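Local coordinates for hypothetical Membrane Spanning Protein (Bacillus cereus, PDB 2FB5) that probably catalyses the condensation of two ATP molecules into the signalling nucleotide cyclic di-AMP, as a diadenylate cyclase needed for efficient spore formation, at residues Val97-Glu102 / Ala137-Asn142; Thr74-Phe79 / Lys141-Val146; Gly173-Ser178 / Ser193-Gly198; Glu102-Leu107 / Ser178-Leu183. One frame throughout, in Å; residues are numbered along the deposited sequence.

Contact 1 of 4, residues Val97-Glu102 / Ala137-Asn142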
loop_
_atom_site.group_PDB
_atom_site.type_symbol
_atom_site.label_atom_id
_atom_site.label_comp_id
_atom_site.label_asym_id
_atom_site.label_seq_id
_atom_site.Cartn_x
_atom_site.Cartn_y
_atom_site.Cartn_z
ATOM N N VAL A 97 -9.989 -23.338 -8.497
ATOM C CA VAL A 97 -10.282 -21.905 -8.609
ATOM C C VAL A 97 -10.105 -21.249 -7.237
ATOM O O VAL A 97 -10.726 -21.677 -6.261
ATOM C CB VAL A 97 -11.744 -21.679 -9.055
ATOM C CG1 VAL A 97 -12.098 -20.186 -9.051
ATOM C CG2 VAL A 97 -11.984 -22.270 -10.451
ATOM N N VAL A 98 -9.264 -20.220 -7.150
ATOM C CA VAL A 98 -9.226 -19.433 -5.931
ATOM C C VAL A 98 -9.897 -18.092 -6.186
ATOM O O VAL A 98 -9.396 -17.285 -6.969
ATOM C CB VAL A 98 -7.796 -19.231 -5.399
ATOM C CG1 VAL A 98 -7.842 -18.507 -4.063
ATOM C CG2 VAL A 98 -7.092 -20.582 -5.284
ATOM N N GLU A 99 -11.046 -17.886 -5.543
ATOM C CA GLU A 99 -11.772 -16.631 -5.624
ATOM C C GLU A 99 -10.916 -15.505 -5.074
ATOM O O GLU A 99 -10.285 -15.647 -4.006
ATOM C CB GLU A 99 -13.085 -16.702 -4.840
ATOM C CG GLU A 99 -14.015 -15.525 -5.109
ATOM C CD GLU A 99 -15.406 -15.706 -4.504
ATOM O OE1 GLU A 99 -15.935 -16.839 -4.519
ATOM O OE2 GLU A 99 -15.969 -14.704 -4.012
ATOM N N ARG A 100 -10.878 -14.400 -5.812
ATOM C CA ARG A 100 -10.100 -13.237 -5.377
ATOM C C ARG A 100 -11.057 -12.069 -5.073
ATOM O O ARG A 100 -11.946 -12.231 -4.231
ATOM C CB ARG A 100 -8.926 -12.938 -6.356
ATOM C CG ARG A 100 -7.830 -14.039 -6.290
ATOM C CD ARG A 100 -6.707 -13.894 -7.322
ATOM N NE ARG A 100 -5.693 -12.895 -6.972
ATOM C CZ ARG A 100 -5.464 -11.786 -7.674
ATOM N NH1 ARG A 100 -6.180 -11.523 -8.757
ATOM N NH2 ARG A 100 -4.521 -10.936 -7.297
ATOM N N ASN A 101 -10.902 -10.918 -5.721
ATOM C CA ASN A 101 -11.765 -9.780 -5.396
ATOM C C ASN A 101 -13.178 -9.873 -5.993
ATOM O O ASN A 101 -14.124 -9.293 -5.453
ATOM C CB ASN A 101 -11.110 -8.435 -5.763
ATOM C CG ASN A 101 -11.919 -7.230 -5.257
ATOM O OD1 ASN A 101 -12.183 -7.121 -4.063
ATOM N ND2 ASN A 101 -12.358 -6.354 -6.177
ATOM N N GLU A 102 -13.331 -10.601 -7.095
ATOM C CA GLU A 102 -14.615 -10.667 -7.785
ATOM C C GLU A 102 -15.379 -11.967 -7.512
ATOM O O GLU A 102 -14.790 -13.064 -7.508
ATOM C CB GLU A 102 -14.426 -10.443 -9.292
ATOM C CG GLU A 102 -13.762 -9.115 -9.605
ATOM C CD GLU A 102 -13.271 -8.977 -11.043
ATOM O OE1 GLU A 102 -13.596 -9.826 -11.906
ATOM O OE2 GLU A 102 -12.542 -7.996 -11.302
ATOM N N ALA A 137 -14.153 -28.453 -11.570
ATOM C CA ALA A 137 -13.324 -27.560 -10.767
ATOM C C ALA A 137 -13.743 -27.523 -9.309
ATOM O O ALA A 137 -14.930 -27.572 -8.992
ATOM C CB ALA A 137 -13.379 -26.149 -11.331
ATOM N N VAL A 138 -12.754 -27.397 -8.432
ATOM C CA VAL A 138 -13.005 -27.013 -7.052
ATOM C C VAL A 138 -13.012 -25.486 -6.967
ATOM O O VAL A 138 -12.200 -24.826 -7.612
ATOM C CB VAL A 138 -11.928 -27.609 -6.111
ATOM C CG1 VAL A 138 -11.770 -26.780 -4.843
ATOM C CG2 VAL A 138 -12.294 -29.033 -5.772
ATOM N N LEU A 139 -13.934 -24.935 -6.185
ATOM C CA LEU A 139 -13.939 -23.508 -5.880
ATOM C C LEU A 139 -13.496 -23.313 -4.438
ATOM O O LEU A 139 -14.059 -23.929 -3.536
ATOM C CB LEU A 139 -15.339 -22.923 -6.047
ATOM C CG LEU A 139 -15.591 -21.481 -5.555
ATOM C CD1 LEU A 139 -14.576 -20.495 -6.154
ATOM C CD2 LEU A 139 -17.021 -21.063 -5.911
ATOM N N VAL A 140 -12.513 -22.437 -4.232
ATOM C CA VAL A 140 -12.003 -22.129 -2.894
ATOM C C VAL A 140 -12.340 -20.661 -2.599
ATOM O O VAL A 140 -12.080 -19.787 -3.429
ATOM C CB VAL A 140 -10.469 -22.344 -2.825
ATOM C CG1 VAL A 140 -9.856 -21.664 -1.602
ATOM C CG2 VAL A 140 -10.116 -23.833 -2.864
ATOM N N LYS A 141 -12.950 -20.407 -1.444
ATOM C CA LYS A 141 -13.140 -19.045 -0.965
ATOM C C LYS A 141 -12.447 -18.980 0.382
ATOM O O LYS A 141 -12.909 -19.590 1.336
ATOM C CB LYS A 141 -14.621 -18.718 -0.814
ATOM C CG LYS A 141 -14.924 -17.398 -0.112
ATOM C CD LYS A 141 -14.633 -16.205 -1.011
ATOM C CE LYS A 141 -15.169 -14.918 -0.408
ATOM N NZ LYS A 141 -15.069 -13.816 -1.410
ATOM N N ASN A 142 -11.340 -18.244 0.436
ATOM C CA ASN A 142 -10.531 -18.123 1.654
ATOM C C ASN A 142 -10.094 -19.504 2.158
ATOM O O ASN A 142 -9.303 -20.168 1.486
ATOM C CB ASN A 142 -11.256 -17.271 2.721
ATOM C CG ASN A 142 -10.317 -16.762 3.815
ATOM O OD1 ASN A 142 -9.089 -16.871 3.713
ATOM N ND2 ASN A 142 -10.902 -16.201 4.879
HETATM O O HOH W 1 -12.097 -13.544 -2.005
HETATM O O HOH W 2 -10.344 -16.856 -1.575
#
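The carboxylate of Glu99 lies flat between two side chains. Over one face runs the aliphatic chain of Lys141, whose CD sits 3.6 Å from Glu99 CD; beneath the opposite face is the side chain of Leu104, and CD1 of Leu139 stands off the OE1 edge. This layering lies at the end of the parallel pairing of strands 94-98 and 137-141 in the mixed sheet of the cyclase domain, the only parallel neighbours in that sheet. Lys141 closes a salt bridge, NZ to Glu99 OE2 at 2.9 Å, arriving from above the carboxylate plane, 60° out of it. A bend at chi2 (74°) turns the lysine chain back over the acid, and its methylenes help shield a carboxylate that is itself buried.

Behind this pair the strands are joined by backbone bonds: Val97 N gives to Val138 O (2.8 Å), Val97 O takes from Val140 N (2.8 Å), and Glu99 N reaches Val140 O at 3.0 Å, just past the end of strand 94-98. Beta-branched valines suit the extended chain and fill both faces of the sheet. On one face Val97 CG1 meets Leu139 CD1 at 3.8 Å, in a layer that includes Leu104; on the other, Val98 lies beside Val140, whose neighbour Ile96 extends the same apolar surface. Where the strands diverge, water takes over from direct pairing. One water donates to Arg100 O and accepts from Lys141 NZ, while a second donates to Glu99 O at 2.7 Å and accepts from Asn142 N at 2.6 Å.

Contact 2 of 4, residues Thr74-Phe79 / Lys141-Val146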
loop_
_atom_site.group_PDB
_atom_site.type_symbol
_atom_site.label_atom_id
_atom_site.label_comp_id
_atom_site.label_asym_id
_atom_site.label_seq_id
_atom_site.Cartn_x
_atom_site.Cartn_y
_atom_site.Cartn_z
ATOM N N THR A 74 -6.659 -15.676 0.642
ATOM C CA THR A 74 -6.753 -16.929 1.357
ATOM C C THR A 74 -5.625 -17.035 2.366
ATOM O O THR A 74 -4.557 -16.463 2.177
ATOM C CB THR A 74 -6.765 -18.165 0.392
ATOM O OG1 THR A 74 -6.743 -19.367 1.168
ATOM C CG2 THR A 74 -5.552 -18.157 -0.560
ATOM N N GLU A 75 -5.866 -17.767 3.441
ATOM C CA GLU A 75 -4.806 -18.092 4.384
ATOM C C GLU A 75 -4.399 -19.544 4.210
ATOM O O GLU A 75 -3.648 -20.091 5.022
ATOM C CB GLU A 75 -5.285 -17.845 5.811
ATOM C CG GLU A 75 -5.621 -16.387 6.081
ATOM C CD GLU A 75 -6.512 -16.194 7.309
ATOM O OE1 GLU A 75 -7.089 -17.178 7.824
ATOM O OE2 GLU A 75 -6.653 -15.038 7.750
ATOM N N SER A 76 -4.907 -20.173 3.152
ATOM C CA SER A 76 -4.665 -21.595 2.926
ATOM C C SER A 76 -3.683 -21.931 1.792
ATOM O O SER A 76 -3.696 -23.044 1.285
ATOM C CB SER A 76 -5.996 -22.324 2.690
ATOM O OG SER A 76 -6.803 -22.307 3.855
ATOM N N SER A 77 -2.820 -21.007 1.401
ATOM C CA SER A 77 -1.974 -21.269 0.228
ATOM C C SER A 77 -0.950 -22.380 0.454
ATOM O O SER A 77 -0.585 -23.066 -0.490
ATOM C CB SER A 77 -1.316 -19.984 -0.314
ATOM O OG SER A 77 -0.316 -19.542 0.593
ATOM N N SER A 78 -0.511 -22.606 1.694
ATOM C CA SER A 78 0.428 -23.695 1.925
ATOM C C SER A 78 -0.251 -25.067 1.750
ATOM O O SER A 78 0.329 -25.982 1.164
ATOM C CB SER A 78 1.140 -23.562 3.276
ATOM O OG SER A 78 0.231 -23.676 4.354
ATOM N N PHE A 79 -1.497 -25.183 2.211
ATOM C CA PHE A 79 -2.300 -26.400 2.050
ATOM C C PHE A 79 -2.595 -26.678 0.573
ATOM O O PHE A 79 -2.523 -27.822 0.117
ATOM C CB PHE A 79 -3.630 -26.235 2.792
ATOM C CG PHE A 79 -3.548 -26.406 4.288
ATOM C CD1 PHE A 79 -2.326 -26.602 4.942
ATOM C CD2 PHE A 79 -4.723 -26.369 5.050
ATOM C CE1 PHE A 79 -2.264 -26.760 6.336
ATOM C CE2 PHE A 79 -4.699 -26.544 6.441
ATOM C CZ PHE A 79 -3.453 -26.738 7.096
ATOM N N LYS A 141 -12.950 -20.407 -1.444
ATOM C CA LYS A 141 -13.140 -19.045 -0.965
ATOM C C LYS A 141 -12.447 -18.980 0.382
ATOM O O LYS A 141 -12.909 -19.590 1.336
ATOM C CB LYS A 141 -14.621 -18.718 -0.814
ATOM C CG LYS A 141 -14.924 -17.398 -0.112
ATOM C CD LYS A 141 -14.633 -16.205 -1.011
ATOM C CE LYS A 141 -15.169 -14.918 -0.408
ATOM N NZ LYS A 141 -15.069 -13.816 -1.410
ATOM N N ASN A 142 -11.340 -18.244 0.436
ATOM C CA ASN A 142 -10.531 -18.123 1.654
ATOM C C ASN A 142 -10.094 -19.504 2.158
ATOM O O ASN A 142 -9.303 -20.168 1.486
ATOM C CB ASN A 142 -11.256 -17.271 2.721
ATOM C CG ASN A 142 -10.317 -16.762 3.815
ATOM O OD1 ASN A 142 -9.089 -16.871 3.713
ATOM N ND2 ASN A 142 -10.902 -16.201 4.879
ATOM N N ASN A 143 -10.615 -19.957 3.301
ATOM C CA ASN A 143 -10.188 -21.228 3.878
ATOM C C ASN A 143 -11.255 -22.327 3.768
ATOM O O ASN A 143 -11.240 -23.296 4.533
ATOM C CB ASN A 143 -9.728 -21.053 5.348
ATOM C CG ASN A 143 -8.708 -19.936 5.515
ATOM O OD1 ASN A 143 -8.882 -19.031 6.354
ATOM N ND2 ASN A 143 -7.650 -19.975 4.711
ATOM N N HIS A 144 -12.174 -22.173 2.808
ATOM C CA HIS A 144 -13.209 -23.178 2.575
ATOM C C HIS A 144 -13.154 -23.699 1.147
ATOM O O HIS A 144 -12.829 -22.961 0.221
ATOM C CB HIS A 144 -14.618 -22.601 2.819
ATOM C CG HIS A 144 -14.941 -22.360 4.260
ATOM N ND1 HIS A 144 -15.643 -23.267 5.026
ATOM C CD2 HIS A 144 -14.677 -21.312 5.072
ATOM C CE1 HIS A 144 -15.771 -22.802 6.257
ATOM N NE2 HIS A 144 -15.191 -21.618 6.315
ATOM N N ILE A 145 -13.473 -24.977 0.986
ATOM C CA ILE A 145 -13.759 -25.549 -0.311
ATOM C C ILE A 145 -15.260 -25.367 -0.455
ATOM O O ILE A 145 -16.044 -26.030 0.228
ATOM C CB ILE A 145 -13.317 -27.042 -0.372
ATOM C CG1 ILE A 145 -11.784 -27.132 -0.296
ATOM C CG2 ILE A 145 -13.868 -27.757 -1.619
ATOM C CD1 ILE A 145 -11.243 -28.531 -0.018
ATOM N N VAL A 146 -15.666 -24.427 -1.301
ATOM C CA VAL A 146 -17.086 -24.129 -1.462
ATOM C C VAL A 146 -17.788 -25.317 -2.120
ATOM O O VAL A 146 -18.834 -25.772 -1.650
ATOM C CB VAL A 146 -17.319 -22.842 -2.312
ATOM C CG1 VAL A 146 -18.816 -22.542 -2.452
ATOM C CG2 VAL A 146 -16.598 -21.640 -1.701
HETATM O O HOH W 3 -9.114 -14.382 6.596
#
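A two-residue beta-hairpin, closed by a type II' turn from Lys141 to His144, meets an ST turn at Thr74 that leads into helix 77-90. Asn142 takes the positive-phi corner of the hairpin turn (phi 56°), a conformation that asparagine tolerates better than most residues. The Thr74 hydroxyl ties the two turns together: OG1 donates to Asn142 O at 2.7 Å, from 52° above the carbonyl plane, and accepts from Ser76 N at 2.8 Å. With chi1 at 175° the hydroxyl extends away from its own amide nitrogen, where it can serve both partners. Threonine fits here because its hydroxyl does this work while its methyl, CG2, packs on Val98.

Asn142 also reaches back through its amide: OD1 receives a weak hydrogen bond from Glu75 N at 3.4 Å. Its ND2 donates to a water, at 3.1 Å, that weakly bridges to Glu75 OE2, so the outer side of the junction is partly made by solvent. The side chain of Asn143 lies against Glu75 and Ser76, and Asn143 as a whole residue has more surface buried across the contact than any other of the two segments.

The hairpin joins strand 137-141 to strand 144-150, and Ser76 occupies the N-cap position of helix 77-90. Both sides meet near Leu118, which is touched by the side chain of Ser76 and bonded through its backbone to Asn143, just beyond strand 112-117.

Contact 3 of 4, residues Gly173-Ser178 / Ser193-Gly198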
loop_
_atom_site.group_PDB
_atom_site.type_symbol
_atom_site.label_atom_id
_atom_site.label_comp_id
_atom_site.label_asym_id
_atom_site.label_seq_id
_atom_site.Cartn_x
_atom_site.Cartn_y
_atom_site.Cartn_z
ATOM N N GLY A 173 -10.350 -19.783 -19.451
ATOM C CA GLY A 173 -11.683 -19.233 -19.722
ATOM C C GLY A 173 -12.260 -18.462 -18.550
ATOM O O GLY A 173 -12.802 -17.373 -18.724
ATOM N N LEU A 174 -12.136 -19.018 -17.340
ATOM C CA LEU A 174 -12.617 -18.318 -16.156
ATOM C C LEU A 174 -11.756 -17.084 -15.857
ATOM O O LEU A 174 -12.275 -16.031 -15.446
ATOM C CB LEU A 174 -12.673 -19.249 -14.919
ATOM C CG LEU A 174 -13.305 -18.559 -13.703
ATOM C CD1 LEU A 174 -14.770 -18.131 -13.976
ATOM C CD2 LEU A 174 -13.189 -19.396 -12.409
ATOM N N SER A 175 -10.450 -17.206 -16.080
ATOM C CA SER A 175 -9.530 -16.106 -15.802
ATOM C C SER A 175 -9.734 -14.886 -16.713
ATOM O O SER A 175 -9.276 -13.783 -16.372
ATOM C CB SER A 175 -8.074 -16.582 -15.862
ATOM O OG SER A 175 -7.623 -16.696 -17.201
ATOM N N GLU A 176 -10.399 -15.098 -17.853
ATOM C CA GLU A 176 -10.750 -14.020 -18.810
ATOM C C GLU A 176 -11.958 -13.203 -18.354
ATOM O O GLU A 176 -12.146 -12.068 -18.784
ATOM C CB GLU A 176 -11.052 -14.594 -20.213
ATOM C CG GLU A 176 -9.853 -15.192 -20.971
ATOM C CD GLU A 176 -10.238 -16.040 -22.215
ATOM O OE1 GLU A 176 -11.433 -16.327 -22.440
ATOM O OE2 GLU A 176 -9.329 -16.437 -22.971
ATOM N N LYS A 177 -12.794 -13.789 -17.504
ATOM C CA LYS A 177 -14.061 -13.165 -17.120
ATOM C C LYS A 177 -14.061 -12.657 -15.686
ATOM O O LYS A 177 -15.037 -12.061 -15.234
ATOM C CB LYS A 177 -15.196 -14.173 -17.293
ATOM C CG LYS A 177 -15.348 -14.705 -18.705
ATOM C CD LYS A 177 -15.780 -13.594 -19.648
ATOM C CE LYS A 177 -15.899 -14.119 -21.066
ATOM N NZ LYS A 177 -16.483 -13.088 -21.975
ATOM N N SER A 178 -12.966 -12.915 -14.978
ATOM C CA SER A 178 -12.836 -12.560 -13.567
ATOM C C SER A 178 -11.376 -12.426 -13.167
ATOM O O SER A 178 -10.474 -12.774 -13.926
ATOM C CB SER A 178 -13.485 -13.640 -12.704
ATOM O OG SER A 178 -12.679 -14.803 -12.698
ATOM N N SER A 193 0.216 -25.430 -13.522
ATOM C CA SER A 193 0.054 -24.085 -14.068
ATOM C C SER A 193 -0.932 -23.279 -13.217
ATOM O O SER A 193 -1.670 -23.851 -12.409
ATOM C CB SER A 193 -0.545 -24.178 -15.475
ATOM O OG SER A 193 0.276 -24.925 -16.344
ATOM N N PHE A 194 -0.949 -21.961 -13.392
ATOM C CA PHE A 194 -2.149 -21.195 -13.037
ATOM C C PHE A 194 -2.527 -20.246 -14.150
ATOM O O PHE A 194 -1.654 -19.779 -14.889
ATOM C CB PHE A 194 -2.041 -20.461 -11.692
ATOM C CG PHE A 194 -1.041 -19.331 -11.671
ATOM C CD1 PHE A 194 -1.369 -18.080 -12.171
ATOM C CD2 PHE A 194 0.214 -19.515 -11.100
ATOM C CE1 PHE A 194 -0.458 -17.029 -12.137
ATOM C CE2 PHE A 194 1.132 -18.462 -11.054
ATOM C CZ PHE A 194 0.793 -17.222 -11.582
ATOM N N ALA A 195 -3.822 -19.984 -14.275
ATOM C CA ALA A 195 -4.315 -18.963 -15.183
ATOM C C ALA A 195 -4.692 -17.720 -14.400
ATOM O O ALA A 195 -5.312 -17.799 -13.328
ATOM C CB ALA A 195 -5.525 -19.464 -15.968
ATOM N N LEU A 196 -4.324 -16.573 -14.955
ATOM C CA LEU A 196 -4.659 -15.282 -14.382
ATOM C C LEU A 196 -4.831 -14.284 -15.522
ATOM O O LEU A 196 -3.943 -14.119 -16.360
ATOM C CB LEU A 196 -3.576 -14.808 -13.414
ATOM C CG LEU A 196 -3.876 -13.496 -12.672
ATOM C CD1 LEU A 196 -4.936 -13.708 -11.592
ATOM C CD2 LEU A 196 -2.590 -12.935 -12.070
ATOM N N ASN A 197 -5.986 -13.640 -15.559
ATOM C CA ASN A 197 -6.279 -12.631 -16.585
ATOM C C ASN A 197 -6.019 -13.109 -18.024
ATOM O O ASN A 197 -5.424 -12.395 -18.843
ATOM C CB ASN A 197 -5.541 -11.304 -16.281
ATOM C CG ASN A 197 -5.975 -10.158 -17.209
ATOM O OD1 ASN A 197 -7.154 -10.035 -17.558
ATOM N ND2 ASN A 197 -5.014 -9.318 -17.611
ATOM N N GLY A 198 -6.453 -14.326 -18.332
ATOM C CA GLY A 198 -6.392 -14.825 -19.705
ATOM C C GLY A 198 -5.060 -15.439 -20.098
ATOM O O GLY A 198 -4.902 -15.882 -21.227
HETATM O O HOH W 4 -9.722 -11.076 -16.408
HETATM O O HOH W 5 -6.766 -15.649 -23.070
HETATM O O HOH W 6 -7.913 -13.770 -13.508
#
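Ser175, on helix 166-175, makes the direct hydrogen bond to the turn after strand 192-196. Its OG accepts from Gly198 N at 2.9 Å, with an N-H...O angle of 145°, and also bonds to Ile172 O within the helix. A chi1 of 79° sets the hydroxyl between backbone N and carbonyl carbon, facing the turn, with Ala195 CB 3.7 Å from OG; the small serine and alanine let helix and strand lie close together. The carbonyl of Ser175 receives a CA-H...O contact from Asn197 CA at 3.2 Å.

Next, Glu176 lays its CG against Gly198 CA at 3.7 Å. Gly198 has a positive phi (85°), where a side chain would strike both this methylene and the preceding carbonyl. Glu176 OE2 bonds to Thr155 and, through a water, to Gly198 O. Ser178 then folds back on the helix: its OG donates to Leu174 O at 3.0 Å, from the face opposite to Lys177 N. A water on Ser178 O accepts from Asn197 N at 2.8 Å.

The helix rests on one face of the sheet, with Leu174 and Ser175 over Ile182 of strand 181-185, while Ser175 and Glu176 hold the turn between strands 192-196 and 199-203.

Contact 4 of 4, residues Glu102-Leu107 / Ser178-Leu183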
loop_
_atom_site.group_PDB
_atom_site.type_symbol
_atom_site.label_atom_id
_atom_site.label_comp_id
_atom_site.label_asym_id
_atom_site.label_seq_id
_atom_site.Cartn_x
_atom_site.Cartn_y
_atom_site.Cartn_z
ATOM N N GLU A 102 -13.331 -10.601 -7.095
ATOM C CA GLU A 102 -14.615 -10.667 -7.785
ATOM C C GLU A 102 -15.379 -11.967 -7.512
ATOM O O GLU A 102 -14.790 -13.064 -7.508
ATOM C CB GLU A 102 -14.426 -10.443 -9.292
ATOM C CG GLU A 102 -13.762 -9.115 -9.605
ATOM C CD GLU A 102 -13.271 -8.977 -11.043
ATOM O OE1 GLU A 102 -13.596 -9.826 -11.906
ATOM O OE2 GLU A 102 -12.542 -7.996 -11.302
ATOM N N THR A 103 -16.686 -11.840 -7.277
ATOM C CA THR A 103 -17.529 -13.013 -6.994
ATOM C C THR A 103 -17.810 -13.797 -8.278
ATOM O O THR A 103 -17.828 -13.232 -9.373
ATOM C CB THR A 103 -18.848 -12.645 -6.252
ATOM O OG1 THR A 103 -19.704 -11.906 -7.124
ATOM C CG2 THR A 103 -18.558 -11.816 -4.986
ATOM N N LEU A 104 -18.030 -15.098 -8.138
ATOM C CA LEU A 104 -17.979 -15.998 -9.280
ATOM C C LEU A 104 -19.243 -16.818 -9.536
ATOM O O LEU A 104 -19.270 -17.636 -10.458
ATOM C CB LEU A 104 -16.788 -16.951 -9.098
ATOM C CG LEU A 104 -15.428 -16.272 -8.909
ATOM C CD1 LEU A 104 -14.363 -17.285 -8.528
ATOM C CD2 LEU A 104 -15.045 -15.526 -10.197
ATOM N N GLU A 105 -20.282 -16.600 -8.730
ATOM C CA GLU A 105 -21.484 -17.448 -8.786
ATOM C C GLU A 105 -22.242 -17.384 -10.126
ATOM O O GLU A 105 -22.888 -18.352 -10.509
ATOM C CB GLU A 105 -22.429 -17.160 -7.603
ATOM C CG GLU A 105 -23.277 -15.898 -7.756
ATOM C CD GLU A 105 -22.461 -14.613 -7.668
ATOM O OE1 GLU A 105 -22.880 -13.605 -8.268
ATOM O OE2 GLU A 105 -21.394 -14.621 -7.013
ATOM N N ALA A 106 -22.150 -16.263 -10.834
ATOM C CA ALA A 106 -22.809 -16.150 -12.141
ATOM C C ALA A 106 -21.991 -16.809 -13.255
ATOM O O ALA A 106 -22.503 -17.053 -14.345
ATOM C CB ALA A 106 -23.092 -14.696 -12.477
ATOM N N LEU A 107 -20.721 -17.102 -12.973
ATOM C CA LEU A 107 -19.808 -17.643 -13.987
ATOM C C LEU A 107 -19.547 -19.143 -13.865
ATOM O O LEU A 107 -19.099 -19.784 -14.823
ATOM C CB LEU A 107 -18.470 -16.892 -13.935
ATOM C CG LEU A 107 -18.480 -15.406 -14.305
ATOM C CD1 LEU A 107 -17.153 -14.768 -13.920
ATOM C CD2 LEU A 107 -18.734 -15.236 -15.797
ATOM N N SER A 178 -12.966 -12.915 -14.978
ATOM C CA SER A 178 -12.836 -12.560 -13.567
ATOM C C SER A 178 -11.376 -12.426 -13.167
ATOM O O SER A 178 -10.474 -12.774 -13.926
ATOM C CB SER A 178 -13.485 -13.640 -12.704
ATOM O OG SER A 178 -12.679 -14.803 -12.698
ATOM N N ASP A 179 -11.148 -11.928 -11.958
ATOM C CA ASP A 179 -9.805 -11.827 -11.417
ATOM C C ASP A 179 -9.430 -13.091 -10.626
ATOM O O ASP A 179 -8.440 -13.106 -9.900
ATOM C CB ASP A 179 -9.670 -10.561 -10.543
ATOM C CG ASP A 179 -10.296 -10.725 -9.165
ATOM O OD1 ASP A 179 -11.341 -11.403 -9.054
ATOM O OD2 ASP A 179 -9.750 -10.167 -8.183
ATOM N N ALA A 180 -10.212 -14.161 -10.764
ATOM C CA ALA A 180 -9.856 -15.423 -10.079
ATOM C C ALA A 180 -8.506 -15.964 -10.551
ATOM O O ALA A 180 -8.120 -15.764 -11.698
ATOM C CB ALA A 180 -10.941 -16.480 -10.281
ATOM N N LEU A 181 -7.780 -16.637 -9.655
ATOM C CA LEU A 181 -6.581 -17.350 -10.059
ATOM C C LEU A 181 -6.942 -18.830 -10.112
ATOM O O LEU A 181 -7.509 -19.352 -9.160
ATOM C CB LEU A 181 -5.437 -17.097 -9.061
ATOM C CG LEU A 181 -4.088 -17.714 -9.435
ATOM C CD1 LEU A 181 -2.970 -16.814 -8.963
ATOM C CD2 LEU A 181 -3.922 -19.145 -8.854
ATOM N N ILE A 182 -6.630 -19.510 -11.206
ATOM C CA ILE A 182 -7.037 -20.922 -11.348
ATOM C C ILE A 182 -5.829 -21.839 -11.545
ATOM O O ILE A 182 -5.141 -21.760 -12.556
ATOM C CB ILE A 182 -8.099 -21.143 -12.481
ATOM C CG1 ILE A 182 -9.295 -20.195 -12.312
ATOM C CG2 ILE A 182 -8.627 -22.585 -12.478
ATOM C CD1 ILE A 182 -9.196 -18.899 -13.149
ATOM N N LEU A 183 -5.600 -22.715 -10.570
ATOM C CA LEU A 183 -4.507 -23.672 -10.612
ATOM C C LEU A 183 -4.921 -24.897 -11.406
ATOM O O LEU A 183 -6.067 -25.348 -11.309
ATOM C CB LEU A 183 -4.118 -24.091 -9.178
ATOM C CG LEU A 183 -3.493 -22.937 -8.381
ATOM C CD1 LEU A 183 -3.869 -23.005 -6.909
ATOM C CD2 LEU A 183 -1.962 -22.928 -8.534
HETATM O O HOH W 7 -12.284 -13.808 -8.135
#
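The backbones of Glu102 and Asp179 pass with their CA atoms 6.1 Å apart and form no strand pairing, so the contact rests on side chains, some bound to main chain and others packed together. It joins the loop after strand 94-98 to the ST turn that leads into strand 181-185, in which Ser178 OG accepts from Ala180 N; the two strands are antiparallel neighbours in the sheet. Asp179 holds the loop through two successive amides. With chi1 at 78° its carboxylate faces them: OD2 accepts from Asn101 N, and OD1 accepts from Glu102 N at 2.9 Å, on the syn side and 30° out of the carboxylate plane. A short acid with two oxygens is well suited to pin a pair of neighbouring N-H groups. Glu102 answers with a weak bond, OE1 receiving Asp179 N at 3.2 Å.

These reciprocal bonds stack the two carboxylates with planes 22° apart and leave Glu102 OE1 only 4.0 Å from Asp179 OD1. The repulsion is probably eased by the amides on Asp179 and by the exposure of Glu102 to solvent.

Beneath the polar layer, Leu104 inserts its branched end into the core: CD2 meets Ser178 CB at 3.5 Å, and CD1 meets Ala180 CB at 3.9 Å. The small serine and alanine make room for the leucine, which also packs on Val97. Leu107 lies against Ser178 and Leu174. One water spans the junction, donating to Glu102 O at 2.7 Å and to Asp179 OD1 at 2.7 Å.

How the contacts relate
All four contacts reach one mixed sheet. Contact 1 joins strands 94-98 and 137-141, and contact 2, its centre about 8 Å away, lies at the hairpin that continues the latter into strand 144-150. On the other side of strand 94-98, contact 4 (centre about 6 Å from that of contact 1) holds the approach to strand 181-185, and contact 3, centred about 8 Å from contact 4, leads to strand 192-196. Contacts 2 and 3 are the farthest apart, about 18 Å between centres. Along the chain, contact 4 crosses contacts 1, 2 and 3, whereas contact 1 closes before contact 3 opens. Strand 94-98 is thus secured to segments much later in the sequence, within the nucleotide-binding domain.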